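Local coordinates for VirX1 (Cyanophage Syn10, PDB 6QGM), which iodinates diverse substrates as a viral halogenase and probably depends on a flavin cofactor, as in the tryptophan halogenase family, at residues 17-25 / 176-186; 47-58 / 161-172. All coordinates share one frame; numbering follows the deposited sequence.

Contact 1: 17-25 / 176-186; sequences WMTAAALSK and LKEKIALPNGV
Two first torsions bring Trp17 and Lys177 together: the indole's CG stands opposite the carbonyl carbon (chi1 -71°), while Lys177 sends CG away from its own backbone N, laying the lysine's aliphatic part over one indole face. Lys177 CG sits 3.5 Å from the centroid of the Trp17 six-membered ring, almost on the ring normal, a CH-pi contact, and the chain bends only further out, at chi3. The indole is fixed from outside as well: NE1 is hydrogen-bonded to Glu36 OE1, and His188 meets the ring edge-to-face. Ala181 CB, 3.9 Å from Trp17 CE3, approaches obliquely. Helix 14-26 directly follows strand 6-10 and carries the end of a GxGxxG pattern, consistent with the dinucleotide-binding helix of a Rossmann-type fold; helix 169-181 runs nearly parallel beside it, the segment axes 7° apart and 8.9 Å at closest approach. Small side chains line the closest approach: Ala21 CB lies 3.8 Å from Ile180 CG2 and rests on Leu176 CB. Leu176 CD1 crosses Met18 obliquely and touches its CG. Helix 169-181 ends in a Schellman motif with Gly185 as the positive-phi residue, and this turn presents Asn184 and Val186 to Ser24. Asn184 ND2 donates to Ser24 OG over 3.2 Å in a nearly straight bond (166°), the oxygen lying in the amide plane. Ser24 OG in turn donates to Ala21 O at 2.8 Å, while Val186 CG2 packs on Ser24 CB at 3.6 Å. Lys25 nears Asn184 with its backbone N and CB, its amine leading away to a salt bridge with Asp61.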
loop_
_atom_site.group_PDB
_atom_site.type_symbol
_atom_site.label_atom_id
_atom_site.label_comp_id
_atom_site.label_asym_id
_atom_site.label_seq_id
_atom_site.Cartn_x
_atom_site.Cartn_y
_atom_site.Cartn_z
ATOM N N TRP B 17 2.957 -33.839 18.736
ATOM C CA TRP B 17 4.347 -34.352 18.729
ATOM C C TRP B 17 5.246 -33.466 17.867
ATOM O O TRP B 17 6.436 -33.353 18.194
ATOM C CB TRP B 17 4.344 -35.805 18.279
ATOM C CG TRP B 17 3.753 -36.687 19.326
ATOM C CD1 TRP B 17 2.622 -37.434 19.244
ATOM C CD2 TRP B 17 4.258 -36.858 20.656
ATOM N NE1 TRP B 17 2.411 -38.091 20.423
ATOM C CE2 TRP B 17 3.390 -37.749 21.312
ATOM C CE3 TRP B 17 5.365 -36.352 21.350
ATOM C CZ2 TRP B 17 3.587 -38.132 22.633
ATOM C CZ3 TRP B 17 5.564 -36.740 22.656
ATOM C CH2 TRP B 17 4.683 -37.615 23.287
ATOM N N MET B 18 4.703 -32.852 16.820
ATOM C CA MET B 18 5.426 -31.849 16.005
ATOM C C MET B 18 5.829 -30.686 16.917
ATOM O O MET B 18 6.998 -30.266 16.848
ATOM C CB MET B 18 4.575 -31.373 14.821
ATOM C CG MET B 18 4.558 -32.357 13.695
ATOM S SD MET B 18 3.450 -31.879 12.346
ATOM C CE MET B 18 4.296 -30.444 11.693
ATOM N N THR B 19 4.916 -30.240 17.779
ATOM C CA THR B 19 5.138 -29.147 18.767
ATOM C C THR B 19 6.152 -29.624 19.823
ATOM O O THR B 19 7.150 -28.910 20.057
ATOM C CB THR B 19 3.808 -28.684 19.379
ATOM O OG1 THR B 19 2.909 -28.373 18.318
ATOM C CG2 THR B 19 3.962 -27.479 20.272
ATOM N N ALA B 20 5.929 -30.795 20.418
ATOM C CA ALA B 20 6.817 -31.368 21.460
ATOM C C ALA B 20 8.252 -31.496 20.922
ATOM O O ALA B 20 9.175 -31.042 21.615
ATOM C CB ALA B 20 6.284 -32.697 21.944
ATOM N N ALA B 21 8.429 -32.079 19.731
ATOM C CA ALA B 21 9.742 -32.325 19.084
ATOM C C ALA B 21 10.464 -30.993 18.846
ATOM O O ALA B 21 11.599 -30.842 19.337
ATOM C CB ALA B 21 9.559 -33.078 17.793
ATOM N N ALA B 22 9.817 -30.062 18.132
ATOM C CA ALA B 22 10.340 -28.711 17.800
ATOM C C ALA B 22 10.797 -27.990 19.071
ATOM O O ALA B 22 11.959 -27.569 19.123
ATOM C CB ALA B 22 9.294 -27.907 17.079
ATOM N N LEU B 23 9.914 -27.868 20.063
ATOM C CA LEU B 23 10.199 -27.164 21.340
ATOM C C LEU B 23 11.355 -27.866 22.066
ATOM O O LEU B 23 12.268 -27.158 22.525
ATOM C CB LEU B 23 8.926 -27.118 22.195
ATOM C CG LEU B 23 7.851 -26.128 21.715
ATOM C CD1 LEU B 23 6.673 -26.056 22.685
ATOM C CD2 LEU B 23 8.419 -24.733 21.505
ATOM N N SER B 24 11.333 -29.202 22.155
ATOM C CA SER B 24 12.348 -29.999 22.901
ATOM C C SER B 24 13.748 -29.790 22.289
ATOM O O SER B 24 14.730 -29.747 23.054
ATOM C CB SER B 24 11.977 -31.462 22.961
ATOM O OG SER B 24 12.217 -32.104 21.717
ATOM N N LYS B 25 13.827 -29.642 20.963
ATOM C CA LYS B 25 15.097 -29.552 20.197
ATOM C C LYS B 25 15.538 -28.086 20.076
ATOM O O LYS B 25 16.716 -27.819 20.373
ATOM C CB LYS B 25 14.943 -30.220 18.828
ATOM C CG LYS B 25 16.172 -30.149 17.939
ATOM C CD LYS B 25 16.377 -31.349 17.059
ATOM C CE LYS B 25 17.626 -31.242 16.199
ATOM N NZ LYS B 25 17.607 -30.036 15.331
ATOM N N LEU B 176 8.481 -38.639 15.614
ATOM C CA LEU B 176 8.981 -37.446 16.338
ATOM C C LEU B 176 9.008 -37.748 17.840
ATOM O O LEU B 176 9.956 -37.334 18.508
ATOM C CB LEU B 176 8.066 -36.262 16.010
ATOM C CG LEU B 176 8.140 -35.755 14.567
ATOM C CD1 LEU B 176 7.330 -34.487 14.399
ATOM C CD2 LEU B 176 9.586 -35.510 14.163
ATOM N N LYS B 177 8.007 -38.468 18.335
ATOM C CA LYS B 177 7.863 -38.901 19.749
ATOM C C LYS B 177 9.086 -39.732 20.173
ATOM O O LYS B 177 9.774 -39.326 21.131
ATOM C CB LYS B 177 6.571 -39.707 19.914
ATOM C CG LYS B 177 6.284 -40.194 21.330
ATOM C CD LYS B 177 4.987 -40.963 21.426
ATOM C CE LYS B 177 5.191 -42.456 21.507
ATOM N NZ LYS B 177 4.054 -43.084 22.203
ATOM N N GLU B 178 9.338 -40.841 19.476
ATOM C CA GLU B 178 10.339 -41.861 19.875
ATOM C C GLU B 178 11.764 -41.341 19.641
ATOM O O GLU B 178 12.632 -41.632 20.491
ATOM C CB GLU B 178 10.113 -43.210 19.199
ATOM C CG GLU B 178 9.611 -43.261 17.766
ATOM C CD GLU B 178 9.048 -44.628 17.395
ATOM O OE1 GLU B 178 9.812 -45.620 17.523
ATOM O OE2 GLU B 178 7.832 -44.697 16.983
ATOM N N LYS B 179 11.981 -40.571 18.567
ATOM C CA LYS B 179 13.337 -40.190 18.077
ATOM C C LYS B 179 13.788 -38.830 18.618
ATOM O O LYS B 179 14.996 -38.679 18.835
ATOM C CB LYS B 179 13.379 -40.149 16.551
ATOM C CG LYS B 179 13.039 -41.446 15.844
ATOM C CD LYS B 179 13.793 -42.690 16.252
ATOM C CE LYS B 179 12.960 -43.935 16.021
ATOM N NZ LYS B 179 13.775 -45.175 16.052
ATOM N N ILE B 180 12.884 -37.869 18.800
ATOM C CA ILE B 180 13.247 -36.467 19.173
ATOM C C ILE B 180 12.659 -36.119 20.549
ATOM O O ILE B 180 13.464 -35.795 21.452
ATOM C CB ILE B 180 12.836 -35.464 18.075
ATOM C CG1 ILE B 180 13.448 -35.856 16.727
ATOM C CG2 ILE B 180 13.198 -34.042 18.475
ATOM C CD1 ILE B 180 13.180 -34.876 15.597
ATOM N N ALA B 181 11.335 -36.172 20.717
ATOM C CA ALA B 181 10.629 -35.594 21.886
ATOM C C ALA B 181 11.033 -36.330 23.172
ATOM O O ALA B 181 11.576 -35.677 24.082
ATOM C CB ALA B 181 9.132 -35.608 21.660
ATOM N N LEU B 182 10.766 -37.631 23.261
ATOM C CA LEU B 182 10.998 -38.395 24.509
ATOM C C LEU B 182 12.484 -38.366 24.857
ATOM O O LEU B 182 12.843 -38.006 25.975
ATOM C CB LEU B 182 10.468 -39.826 24.357
ATOM C CG LEU B 182 8.959 -39.959 24.213
ATOM C CD1 LEU B 182 8.543 -41.421 24.303
ATOM C CD2 LEU B 182 8.246 -39.128 25.266
ATOM N N PRO B 183 13.407 -38.717 23.936
ATOM C CA PRO B 183 14.835 -38.616 24.230
ATOM C C PRO B 183 15.252 -37.253 24.803
ATOM O O PRO B 183 16.069 -37.244 25.699
ATOM C CB PRO B 183 15.491 -38.869 22.860
ATOM C CG PRO B 183 14.501 -39.755 22.136
ATOM C CD PRO B 183 13.149 -39.245 22.585
ATOM N N ASN B 184 14.667 -36.153 24.315
ATOM C CA ASN B 184 14.951 -34.763 24.783
ATOM C C ASN B 184 14.176 -34.436 26.072
ATOM O O ASN B 184 14.192 -33.272 26.483
ATOM C CB ASN B 184 14.634 -33.726 23.706
ATOM C CG ASN B 184 15.577 -33.797 22.526
ATOM O OD1 ASN B 184 16.675 -34.347 22.635
ATOM N ND2 ASN B 184 15.160 -33.235 21.397
ATOM N N GLY B 185 13.534 -35.421 26.698
ATOM C CA GLY B 185 12.982 -35.306 28.059
ATOM C C GLY B 185 11.570 -34.751 28.081
ATOM O O GLY B 185 11.128 -34.330 29.165
ATOM N N VAL B 186 10.855 -34.752 26.954
ATOM C CA VAL B 186 9.402 -34.419 26.961
ATOM C C VAL B 186 8.715 -35.459 27.849
ATOM O O VAL B 186 8.910 -36.665 27.602
ATOM C CB VAL B 186 8.771 -34.369 25.553
ATOM C CG1 VAL B 186 7.272 -34.112 25.611
ATOM C CG2 VAL B 186 9.428 -33.316 24.684
#

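Contact 2: 47-58 / 161-172; sequences ESTLGHFNKFLH and WDTAYHIDAELF
Glu47 and Ile167 form the hydrogen-bonded pair of an antiparallel ladder between strands 46-48 and 164-168, the latter being the middle strand of a three-stranded sheet. Glu47 N reaches Ile167 O at 2.8 Å, and Ile167 N returns a bond to Glu47 O. Beyond the non-hydrogen-bonded pair Ser48-His166, Thr49 grips Tyr165 O twice: its N comes nearly along the C=O axis, and OG1, at 2.9 Å, takes a lone pair in the carbonyl plane. The chain then turns into helix 52-59; its part 52-58 runs at 84° to strand 164-168. Phe53, Tyr165 and Phe172 form an aromatic cluster between helix, strand and the start of helix 169-181. Phe53, with CG opposite its backbone N (chi1 -167°), turns its edge to Tyr165 CD1, and its CZ lies over a face of Phe172, 3.6 Å from Phe172 CZ; Thr49 CG2 covers one Phe53 face. Leu57 CD1 meets the Tyr165 ring obliquely, 3.4 Å from CE1. Further along, the His58 ring and the six-membered ring of Trp161 make an offset stack, centroids 4.4 Å apart and planes at 16°. Outside this shell, Trp67 meets Tyr165 and Phe172 edge-to-face, Asp64 bonds the Tyr165 hydroxyl, and Thr271 and Thr74 hold His166. Val482 and Arg486 of the second subunit pack against His58 and Trp161, respectively. Asp168 caps helix 169-181, OD1 accepting from Leu171 N. Asn54 ties the turn at Gly51 to the other segment: its ND2 donates 3.0 Å to Gly51 O on an in-plane lone pair and 3.2 Å to Thr163 O from above that carbonyl's plane.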
loop_
_atom_site.group_PDB
_atom_site.type_symbol
_atom_site.label_atom_id
_atom_site.label_comp_id
_atom_site.label_asym_id
_atom_site.label_seq_id
_atom_site.Cartn_x
_atom_site.Cartn_y
_atom_site.Cartn_z
ATOM N N GLU B 47 -2.002 -37.510 4.639
ATOM C CA GLU B 47 -2.063 -36.051 4.361
ATOM C C GLU B 47 -0.846 -35.624 3.532
ATOM O O GLU B 47 0.254 -36.131 3.812
ATOM C CB GLU B 47 -2.046 -35.312 5.687
ATOM C CG GLU B 47 -2.736 -33.974 5.655
ATOM C CD GLU B 47 -2.691 -33.289 7.004
ATOM O OE1 GLU B 47 -2.304 -33.968 7.985
ATOM O OE2 GLU B 47 -3.037 -32.084 7.075
ATOM N N SER B 48 -1.024 -34.686 2.606
ATOM C CA SER B 48 0.064 -34.103 1.774
ATOM C C SER B 48 0.531 -32.790 2.412
ATOM O O SER B 48 -0.253 -32.160 3.149
ATOM C CB SER B 48 -0.340 -33.941 0.309
ATOM O OG SER B 48 -1.334 -32.970 0.138
ATOM N N THR B 49 1.790 -32.434 2.168
ATOM C CA THR B 49 2.498 -31.282 2.771
ATOM C C THR B 49 2.805 -30.270 1.667
ATOM O O THR B 49 2.592 -30.582 0.486
ATOM C CB THR B 49 3.766 -31.765 3.486
ATOM O OG1 THR B 49 4.676 -32.257 2.493
ATOM C CG2 THR B 49 3.507 -32.845 4.524
ATOM N N LEU B 50 3.286 -29.095 2.060
ATOM C CA LEU B 50 3.803 -28.036 1.156
ATOM C C LEU B 50 5.331 -28.083 1.165
ATOM O O LEU B 50 5.908 -28.911 1.936
ATOM C CB LEU B 50 3.334 -26.687 1.713
ATOM C CG LEU B 50 1.831 -26.461 1.717
ATOM C CD1 LEU B 50 1.450 -25.409 2.751
ATOM C CD2 LEU B 50 1.374 -26.093 0.319
ATOM N N GLY B 51 5.954 -27.212 0.352
ATOM C CA GLY B 51 7.380 -26.852 0.469
ATOM C C GLY B 51 7.742 -26.444 1.884
ATOM O O GLY B 51 8.770 -26.922 2.374
ATOM N N HIS B 52 6.910 -25.621 2.518
ATOM C CA HIS B 52 7.049 -25.096 3.907
ATOM C C HIS B 52 7.557 -26.206 4.845
ATOM O O HIS B 52 8.393 -25.926 5.721
ATOM C CB HIS B 52 5.685 -24.552 4.420
ATOM C CG HIS B 52 5.400 -23.081 4.265
ATOM N ND1 HIS B 52 5.064 -22.495 3.039
ATOM C CD2 HIS B 52 5.340 -22.089 5.187
ATOM C CE1 HIS B 52 4.865 -21.200 3.213
ATOM N NE2 HIS B 52 5.035 -20.923 4.527
ATOM N N PHE B 53 7.040 -27.427 4.667
ATOM C CA PHE B 53 7.333 -28.635 5.492
ATOM C C PHE B 53 8.828 -28.949 5.490
ATOM O O PHE B 53 9.328 -29.472 6.507
ATOM C CB PHE B 53 6.545 -29.825 4.958
ATOM C CG PHE B 53 6.497 -31.035 5.860
ATOM C CD1 PHE B 53 5.903 -30.977 7.108
ATOM C CD2 PHE B 53 7.008 -32.251 5.446
ATOM C CE1 PHE B 53 5.835 -32.096 7.922
ATOM C CE2 PHE B 53 6.956 -33.364 6.264
ATOM C CZ PHE B 53 6.364 -33.287 7.500
ATOM N N ASN B 54 9.517 -28.656 4.379
ATOM C CA ASN B 54 10.973 -28.902 4.229
ATOM C C ASN B 54 11.728 -28.076 5.288
ATOM O O ASN B 54 12.694 -28.625 5.885
ATOM C CB ASN B 54 11.449 -28.661 2.795
ATOM C CG ASN B 54 10.980 -29.689 1.796
ATOM O OD1 ASN B 54 11.513 -30.800 1.753
ATOM N ND2 ASN B 54 10.008 -29.324 0.974
ATOM N N LYS B 55 11.308 -26.829 5.540
ATOM C CA LYS B 55 11.934 -25.943 6.557
ATOM C C LYS B 55 11.830 -26.611 7.935
ATOM O O LYS B 55 12.835 -26.599 8.673
ATOM C CB LYS B 55 11.231 -24.580 6.618
ATOM C CG LYS B 55 11.841 -23.529 7.527
ATOM C CD LYS B 55 10.808 -22.578 8.083
ATOM C CE LYS B 55 11.473 -21.343 8.634
ATOM N NZ LYS B 55 10.550 -20.184 8.627
ATOM N N PHE B 56 10.653 -27.151 8.269
ATOM C CA PHE B 56 10.396 -27.863 9.544
ATOM C C PHE B 56 11.372 -29.040 9.633
ATOM O O PHE B 56 12.107 -29.157 10.639
ATOM C CB PHE B 56 8.927 -28.295 9.646
ATOM C CG PHE B 56 8.576 -28.995 10.931
ATOM C CD1 PHE B 56 8.241 -28.267 12.060
ATOM C CD2 PHE B 56 8.620 -30.382 11.025
ATOM C CE1 PHE B 56 7.980 -28.909 13.260
ATOM C CE2 PHE B 56 8.332 -31.023 12.221
ATOM C CZ PHE B 56 8.014 -30.283 13.335
ATOM N N LEU B 57 11.405 -29.881 8.599
ATOM C CA LEU B 57 12.277 -31.086 8.571
ATOM C C LEU B 57 13.744 -30.669 8.756
ATOM O O LEU B 57 14.448 -31.312 9.566
ATOM C CB LEU B 57 12.054 -31.825 7.252
ATOM C CG LEU B 57 10.713 -32.547 7.138
ATOM C CD1 LEU B 57 10.447 -32.937 5.689
ATOM C CD2 LEU B 57 10.674 -33.750 8.077
ATOM N N HIS B 58 14.171 -29.611 8.058
ATOM C CA HIS B 58 15.571 -29.104 8.078
ATOM C C HIS B 58 15.902 -28.584 9.487
ATOM O O HIS B 58 17.013 -28.882 9.973
ATOM C CB HIS B 58 15.780 -28.100 6.922
ATOM C CG HIS B 58 16.172 -28.752 5.633
ATOM N ND1 HIS B 58 17.493 -29.032 5.329
ATOM C CD2 HIS B 58 15.449 -29.191 4.576
ATOM C CE1 HIS B 58 17.565 -29.614 4.146
ATOM N NE2 HIS B 58 16.324 -29.717 3.664
ATOM N N TRP B 161 14.191 -29.068 -1.710
ATOM C CA TRP B 161 13.260 -27.956 -1.366
ATOM C C TRP B 161 12.048 -27.890 -2.307
ATOM O O TRP B 161 11.031 -27.344 -1.857
ATOM C CB TRP B 161 14.030 -26.635 -1.324
ATOM C CG TRP B 161 14.956 -26.594 -0.153
ATOM C CD1 TRP B 161 16.267 -26.968 -0.128
ATOM C CD2 TRP B 161 14.613 -26.220 1.189
ATOM N NE1 TRP B 161 16.775 -26.815 1.137
ATOM C CE2 TRP B 161 15.784 -26.349 1.960
ATOM C CE3 TRP B 161 13.450 -25.732 1.796
ATOM C CZ2 TRP B 161 15.814 -26.042 3.318
ATOM C CZ3 TRP B 161 13.477 -25.430 3.147
ATOM C CH2 TRP B 161 14.649 -25.591 3.892
ATOM N N ASP B 162 12.149 -28.395 -3.541
ATOM C CA ASP B 162 11.065 -28.392 -4.561
ATOM C C ASP B 162 10.336 -29.733 -4.570
ATOM O O ASP B 162 9.427 -29.893 -5.403
ATOM C CB ASP B 162 11.593 -28.098 -5.967
ATOM C CG ASP B 162 12.066 -26.668 -6.149
ATOM O OD1 ASP B 162 11.651 -25.800 -5.339
ATOM O OD2 ASP B 162 12.851 -26.433 -7.108
ATOM N N THR B 163 10.708 -30.663 -3.691
ATOM C CA THR B 163 9.948 -31.915 -3.462
ATOM C C THR B 163 9.434 -31.896 -2.028
ATOM O O THR B 163 10.262 -31.752 -1.116
ATOM C CB THR B 163 10.786 -33.160 -3.757
ATOM O OG1 THR B 163 11.383 -33.039 -5.053
ATOM C CG2 THR B 163 9.948 -34.411 -3.737
ATOM N N ALA B 164 8.115 -32.008 -1.868
ATOM C CA ALA B 164 7.420 -32.216 -0.577
ATOM C C ALA B 164 7.015 -33.694 -0.469
ATOM O O ALA B 164 7.598 -34.519 -1.202
ATOM C CB ALA B 164 6.238 -31.289 -0.473
ATOM N N TYR B 165 6.059 -34.031 0.411
ATOM C CA TYR B 165 5.845 -35.417 0.916
ATOM C C TYR B 165 4.354 -35.701 1.109
ATOM O O TYR B 165 3.601 -34.779 1.443
ATOM C CB TYR B 165 6.593 -35.609 2.235
ATOM C CG TYR B 165 8.040 -35.175 2.202
ATOM C CD1 TYR B 165 8.410 -33.864 2.456
ATOM C CD2 TYR B 165 9.050 -36.068 1.905
ATOM C CE1 TYR B 165 9.734 -33.450 2.424
ATOM C CE2 TYR B 165 10.379 -35.673 1.858
ATOM C CZ TYR B 165 10.724 -34.365 2.129
ATOM O OH TYR B 165 12.033 -33.990 2.100
ATOM N N HIS B 166 3.946 -36.941 0.847
ATOM C CA HIS B 166 2.703 -37.587 1.361
ATOM C C HIS B 166 3.085 -38.385 2.607
ATOM O O HIS B 166 4.051 -39.143 2.520
ATOM C CB HIS B 166 2.067 -38.496 0.297
ATOM C CG HIS B 166 1.774 -37.804 -0.991
ATOM N ND1 HIS B 166 2.423 -38.119 -2.164
ATOM C CD2 HIS B 166 0.896 -36.835 -1.304
ATOM C CE1 HIS B 166 1.942 -37.388 -3.144
ATOM N NE2 HIS B 166 0.993 -36.591 -2.640
ATOM N N ILE B 167 2.399 -38.190 3.728
ATOM C CA ILE B 167 2.741 -38.835 5.029
ATOM C C ILE B 167 1.466 -39.376 5.675
ATOM O O ILE B 167 0.375 -38.814 5.435
ATOM C CB ILE B 167 3.474 -37.838 5.949
ATOM C CG1 ILE B 167 2.540 -36.744 6.461
ATOM C CG2 ILE B 167 4.701 -37.245 5.244
ATOM C CD1 ILE B 167 3.199 -35.755 7.389
ATOM N N ASP B 168 1.607 -40.440 6.461
ATOM C CA ASP B 168 0.632 -40.849 7.503
ATOM C C ASP B 168 0.953 -39.979 8.720
ATOM O O ASP B 168 2.024 -40.191 9.326
ATOM C CB ASP B 168 0.740 -42.352 7.772
ATOM C CG ASP B 168 -0.076 -42.894 8.937
ATOM O OD1 ASP B 168 -0.307 -42.151 9.910
ATOM O OD2 ASP B 168 -0.453 -44.068 8.882
ATOM N N ALA B 169 0.092 -39.009 9.039
ATOM C CA ALA B 169 0.373 -37.955 10.043
ATOM C C ALA B 169 0.562 -38.560 11.441
ATOM O O ALA B 169 1.403 -38.044 12.181
ATOM C CB ALA B 169 -0.747 -36.949 10.009
ATOM N N GLU B 170 -0.187 -39.610 11.790
ATOM C CA GLU B 170 -0.152 -40.211 13.150
ATOM C C GLU B 170 1.202 -40.900 13.334
ATOM O O GLU B 170 1.838 -40.701 14.390
ATOM C CB GLU B 170 -1.331 -41.159 13.381
ATOM C CG GLU B 170 -1.465 -41.603 14.840
ATOM C CD GLU B 170 -2.872 -41.905 15.363
ATOM O OE1 GLU B 170 -3.090 -43.013 15.957
ATOM O OE2 GLU B 170 -3.756 -41.026 15.205
ATOM N N LEU B 171 1.639 -41.664 12.331
ATOM C CA LEU B 171 2.947 -42.369 12.355
ATOM C C LEU B 171 4.084 -41.348 12.341
ATOM O O LEU B 171 5.109 -41.609 12.991
ATOM C CB LEU B 171 3.038 -43.339 11.171
ATOM C CG LEU B 171 2.095 -44.542 11.228
ATOM C CD1 LEU B 171 2.513 -45.546 10.179
ATOM C CD2 LEU B 171 2.064 -45.187 12.613
ATOM N N PHE B 172 3.909 -40.223 11.654
ATOM C CA PHE B 172 4.904 -39.123 11.635
ATOM C C PHE B 172 5.083 -38.604 13.061
ATOM O O PHE B 172 6.251 -38.410 13.499
ATOM C CB PHE B 172 4.509 -37.997 10.676
ATOM C CG PHE B 172 5.548 -36.909 10.607
ATOM C CD1 PHE B 172 6.810 -37.168 10.089
ATOM C CD2 PHE B 172 5.290 -35.644 11.098
ATOM C CE1 PHE B 172 7.787 -36.183 10.053
ATOM C CE2 PHE B 172 6.262 -34.654 11.026
ATOM C CZ PHE B 172 7.501 -34.919 10.501
#

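From the N terminus, strand 6-10 leads into helix 14-26, the first side of contact 1; strand 46-48 and helix 52-59 then supply the first side of contact 2. About a hundred residues later, 161-172 returns to close the inner loop, and the same helix 169-181 runs on to 176-186, closing the outer one. Contact 2 is therefore nested within contact 1, their centres about 17 Å apart. Met18 and Phe56 bridge them, Met18 CG packing on Phe172 CE2 and the Phe56 ring touching Met18, Ala22 and Leu176. Helix 169-181 thus joins what is probably the Rossmann-type part, through helix 14-26, to the three-stranded sheet and helix 52-59.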